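Local coordinates for histidinol dehydrogenase (Elizabethkingia anophelis NUHP1, PDB 6AN0), which probably catalyses the last step of histidine biosynthesis, oxidising L-histidinol to L-histidine in two NAD-dependent, zinc-requiring steps, at residues K99-A102 / S103-E106; F357-E360 / S361-D364. All coordinates share one frame; numbering follows the deposited sequence.

Interaction 1: residues K99-A102 / S103-E106. With HIS (histidine), chain U.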
loop_
_atom_site.group_PDB
_atom_site.type_symbol
_atom_site.label_atom_id
_atom_site.label_comp_id
_atom_site.label_asym_id
_atom_site.label_seq_id
_atom_site.Cartn_x
_atom_site.Cartn_y
_atom_site.Cartn_z
ATOM N N LYS A 99 16.821 -8.334 -13.100
ATOM C CA LYS A 99 17.734 -7.198 -13.173
ATOM C C LYS A 99 17.021 -5.892 -12.832
ATOM O O LYS A 99 17.536 -5.073 -12.055
ATOM C CB LYS A 99 18.365 -7.145 -14.563
ATOM C CG LYS A 99 19.479 -6.137 -14.702
ATOM C CD LYS A 99 20.255 -6.327 -16.004
ATOM C CE LYS A 99 21.287 -5.220 -16.177
ATOM N NZ LYS A 99 21.962 -5.296 -17.507
ATOM N N PHE A 100 15.825 -5.682 -13.386
ATOM C CA PHE A 100 15.128 -4.422 -13.147
ATOM C C PHE A 100 14.636 -4.309 -11.708
ATOM O O PHE A 100 14.717 -3.231 -11.105
ATOM C CB PHE A 100 13.944 -4.263 -14.113
ATOM C CG PHE A 100 13.190 -2.961 -13.934
ATOM C CD1 PHE A 100 13.821 -1.748 -14.177
ATOM C CD2 PHE A 100 11.858 -2.953 -13.533
ATOM C CE1 PHE A 100 13.149 -0.533 -14.026
ATOM C CE2 PHE A 100 11.166 -1.739 -13.384
ATOM C CZ PHE A 100 11.811 -0.528 -13.634
ATOM N N HIS A 101 14.117 -5.400 -11.133
ATOM C CA HIS A 101 13.624 -5.294 -9.758
ATOM C C HIS A 101 14.759 -5.226 -8.751
ATOM O O HIS A 101 14.604 -4.601 -7.691
ATOM C CB HIS A 101 12.680 -6.451 -9.433
ATOM C CG HIS A 101 11.360 -6.315 -10.114
ATOM N ND1 HIS A 101 11.174 -6.647 -11.438
ATOM C CD2 HIS A 101 10.186 -5.796 -9.682
ATOM C CE1 HIS A 101 9.926 -6.371 -11.785
ATOM N NE2 HIS A 101 9.308 -5.850 -10.739
ATOM N N ALA A 102 15.904 -5.839 -9.056
ATOM C CA ALA A 102 17.035 -5.712 -8.148
ATOM C C ALA A 102 17.508 -4.269 -8.056
ATOM O O ALA A 102 18.016 -3.855 -7.008
ATOM C CB ALA A 102 18.182 -6.622 -8.595
ATOM N N SER A 103 17.340 -3.486 -9.133
ATOM C CA SER A 103 17.800 -2.096 -9.148
ATOM C C SER A 103 16.975 -1.215 -8.219
ATOM O O SER A 103 17.395 -0.101 -7.899
ATOM C CB SER A 103 17.757 -1.528 -10.575
ATOM O OG SER A 103 16.412 -1.246 -10.987
ATOM N N GLN A 104 15.812 -1.693 -7.776
ATOM C CA GLN A 104 14.924 -0.906 -6.929
ATOM C C GLN A 104 15.339 -0.918 -5.462
ATOM O O GLN A 104 14.746 -0.181 -4.661
ATOM C CB GLN A 104 13.476 -1.415 -7.088
ATOM C CG GLN A 104 12.974 -1.315 -8.546
ATOM C CD GLN A 104 11.634 -2.013 -8.768
ATOM O OE1 GLN A 104 11.100 -2.654 -7.860
ATOM N NE2 GLN A 104 11.085 -1.887 -9.977
ATOM N N LYS A 105 16.344 -1.713 -5.098
ATOM C CA LYS A 105 16.828 -1.727 -3.721
ATOM C C LYS A 105 17.467 -0.383 -3.399
ATOM O O LYS A 105 18.218 0.166 -4.203
ATOM C CB LYS A 105 17.854 -2.849 -3.518
ATOM C CG LYS A 105 17.303 -4.253 -3.765
ATOM C CD LYS A 105 18.316 -5.352 -3.426
ATOM C CE LYS A 105 17.664 -6.720 -3.559
ATOM N NZ LYS A 105 18.502 -7.852 -3.074
ATOM N N GLU A 106 17.163 0.145 -2.220
ATOM C CA GLU A 106 17.666 1.446 -1.800
ATOM C C GLU A 106 18.889 1.285 -0.909
ATOM O O GLU A 106 19.059 0.266 -0.231
ATOM C CB GLU A 106 16.587 2.219 -1.043
ATOM C CG GLU A 106 15.373 2.547 -1.877
ATOM C CD GLU A 106 14.403 3.418 -1.117
ATOM O OE1 GLU A 106 13.740 2.899 -0.186
ATOM O OE2 GLU A 106 14.337 4.628 -1.428
HETATM N N HIS U . 18.769 0.883 2.815
HETATM C CA HIS U . 17.768 0.022 3.415
HETATM C C HIS U . 18.377 -1.225 4.049
HETATM O O HIS U . 17.755 -2.294 4.060
HETATM C CB HIS U . 16.728 -0.371 2.372
HETATM C CG HIS U . 15.534 0.530 2.348
HETATM N ND1 HIS U . 15.377 1.578 3.227
HETATM C CD2 HIS U . 14.437 0.537 1.555
HETATM C CE1 HIS U . 14.239 2.196 2.973
HETATM N NE2 HIS U . 13.654 1.587 1.960
HETATM O OXT HIS U . 19.492 -1.191 4.578
#

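Interaction 2: residues F357-E360 / S361-D364. With ZN (zinc ion), chain B.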
loop_
_atom_site.group_PDB
_atom_site.type_symbol
_atom_site.label_atom_id
_atom_site.label_comp_id
_atom_site.label_asym_id
_atom_site.label_seq_id
_atom_site.Cartn_x
_atom_site.Cartn_y
_atom_site.Cartn_z
ATOM N N PHE A 357 8.496 1.048 -31.224
ATOM C CA PHE A 357 8.967 -0.316 -31.044
ATOM C C PHE A 357 8.777 -0.824 -29.617
ATOM O O PHE A 357 9.209 -1.936 -29.304
ATOM C CB PHE A 357 10.423 -0.418 -31.514
ATOM C CG PHE A 357 10.556 -0.166 -32.992
ATOM C CD1 PHE A 357 10.246 -1.166 -33.901
ATOM C CD2 PHE A 357 10.888 1.090 -33.470
ATOM C CE1 PHE A 357 10.316 -0.935 -35.265
ATOM C CE2 PHE A 357 10.956 1.330 -34.835
ATOM C CZ PHE A 357 10.672 0.314 -35.729
ATOM N N SER A 358 8.102 -0.052 -28.764
ATOM C CA SER A 358 7.794 -0.460 -27.398
ATOM C C SER A 358 6.373 -1.027 -27.398
ATOM O O SER A 358 5.405 -0.307 -27.181
ATOM C CB SER A 358 7.911 0.723 -26.436
ATOM O OG SER A 358 9.210 1.305 -26.448
ATOM N N CYS A 359 6.235 -2.320 -27.657
ATOM C CA CYS A 359 4.895 -2.888 -27.622
ATOM C C CYS A 359 4.548 -3.348 -26.208
ATOM O O CYS A 359 5.418 -3.603 -25.372
ATOM C CB CYS A 359 4.745 -4.043 -28.621
ATOM S SG CYS A 359 5.885 -5.425 -28.394
ATOM N N GLU A 360 3.245 -3.429 -25.936
ATOM C CA GLU A 360 2.830 -3.835 -24.600
ATOM C C GLU A 360 3.204 -5.285 -24.319
ATOM O O GLU A 360 3.513 -5.629 -23.173
ATOM C CB GLU A 360 1.322 -3.627 -24.421
ATOM C CG GLU A 360 0.825 -3.966 -23.008
ATOM C CD GLU A 360 -0.690 -3.863 -22.888
ATOM O OE1 GLU A 360 -1.284 -3.033 -23.601
ATOM O OE2 GLU A 360 -1.291 -4.611 -22.086
ATOM N N SER A 361 3.182 -6.143 -25.346
ATOM C CA SER A 361 3.585 -7.536 -25.163
ATOM C C SER A 361 4.970 -7.651 -24.546
ATOM O O SER A 361 5.222 -8.563 -23.752
ATOM C CB SER A 361 3.551 -8.282 -26.501
ATOM O OG SER A 361 2.238 -8.305 -27.009
ATOM N N ALA A 362 5.885 -6.732 -24.888
ATOM C CA ALA A 362 7.229 -6.792 -24.310
ATOM C C ALA A 362 7.197 -6.563 -22.802
ATOM O O ALA A 362 7.893 -7.252 -22.046
ATOM C CB ALA A 362 8.151 -5.774 -24.990
ATOM N N GLY A 363 6.399 -5.599 -22.342
ATOM C CA GLY A 363 6.267 -5.400 -20.908
ATOM C C GLY A 363 5.519 -6.540 -20.241
ATOM O O GLY A 363 5.824 -6.912 -19.103
ATOM N N ASP A 364 4.529 -7.105 -20.939
ATOM C CA ASP A 364 3.802 -8.257 -20.412
ATOM C C ASP A 364 4.738 -9.415 -20.098
ATOM O O ASP A 364 4.510 -10.158 -19.137
ATOM C CB ASP A 364 2.742 -8.730 -21.411
ATOM C CG ASP A 364 1.539 -7.815 -21.472
ATOM O OD1 ASP A 364 1.390 -6.941 -20.583
ATOM O OD2 ASP A 364 0.755 -7.970 -22.435
HETATM ZN ZN ZN B . -1.211 -8.802 -22.002
HETATM O O HOH W 1 -1.268 -7.488 -20.204
HETATM O O HOH W 2 -2.037 -7.133 -22.834
#

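Interaction 1: residues K99-A102 / S103-E106
Gln104 folds back over the last turn of helix 84-102, its amide set against both the Phe100 and the His101 rings. Its CB starts 3.4 Å from the His101 carbonyl O. CG, turned anti to its own carbonyl carbon, moves on to the Phe100 carbonyl, and the chain, extended beyond CG, then runs straight along the turn, carrying CD past His101 CA. At the tip the two amide atoms meet different rings. NE2 approaches the Phe100 ring obliquely, 3.4 Å from CE2, with the ring and amide planes 79° apart. OE1, the other arm of the amide, comes to 3.7 Å from His101 CD2; the two side chains run side by side here, and OE1 takes its hydrogen bond from the backbone N of Leu387.

This is the C-terminal end of the helix, and the chain leaves it through a type I beta turn from Ala102 to Lys105. The Gln104 N to His101 O bond (3.2 Å) continues the winding, though the N-H arrives well above the carbonyl plane. Lys105 N closes the turn with a weak bond to Ala102 O, and the CG of Lys105 packs on that same oxygen at 3.3 Å. Ser103 places its hydroxyl between its backbone N and carbonyl carbon (chi1 74°), from where OG donates to Phe100 O at 2.6 Å, tilted 24° from the carbonyl plane. Ser103 N adds only weak bonds to Lys99 O and Phe100 O.

Beyond the turn Glu106 reaches a bound histidine, whose N donates to Glu106 O at 3.1 Å. Glu106 OE1 makes a salt bridge with Lys393 NZ. Phe100 and Gln104 also pack on Cys119 and Arg121 of the second subunit.

Interaction 2: residues F357-E360 / S361-D364
The carboxylates of Glu360 and Asp364 stand almost at right angles, their planes 84° apart, where the two side chains cross. One face of the Asp364 carboxylate lies against the backbone O of Glu360, 3.4 Å from CG; the zinc ion lies out of the carboxylate plane toward the opposite face, bound by OD2 at 2.2 Å. Glu360 OE2 sits 3.9 Å from both Asp364 oxygens, so two like charges come close together. Water 1, a zinc ligand, sits to one side and donates weakly to both, to Asp364 OD1 at 2.7 Å and to Glu360 OE2 at the longer 3.4 Å.

Glu360 gets there with CG anti to its backbone N (chi1 -177°) and an extended chain, which takes the carboxylate past the helix toward the metal without binding it. The chain passes here from a loop after strand 351-354, at the margin of the six-stranded parallel sheet, into the first turn of helix 360-365. Asp364 N donates to Glu360 O at 2.9 Å, a straight helical bond that anchors the residue carrying the zinc ligand. Ala362 N makes a weak hydrogen bond to Cys359 O, and Cys359 SG rests 4.1 Å from Ala362 CB.

Zinc coordination is completed by water 2, His266 and His423 of the second subunit, a metal site at the dimer interface, consistent with the active site shared between subunits in this family. Ser361 OG is hydrogen-bonded to the backbone O of that same His423 of the second subunit. The Glu360 side chain lies about 3 Å from those of His331, a predicted proton acceptor, and Gln263, a predicted zinc ligand that does not bind the metal in this structure.

From the N terminus the chain first passes through interaction 1, where helix 84-102 runs out and a turn carries it into the loop before strand 111-114 of the mixed sheet. Interaction 2 follows some 250 residues later and does the reverse, starting helix 360-365 after strand 351-354 of the parallel sheet. Each closes only a local turn; they stand in series, neither nested nor crossed. The centres of interactions 1 and 2 are about 20 Å apart and their nearest atoms about 8 Å apart, so they do not touch. Both meet the second subunit: 99-106 lies against its Ile111, Thr113, Cys119 and Arg121, while 357-364 shares a zinc ion with its His423.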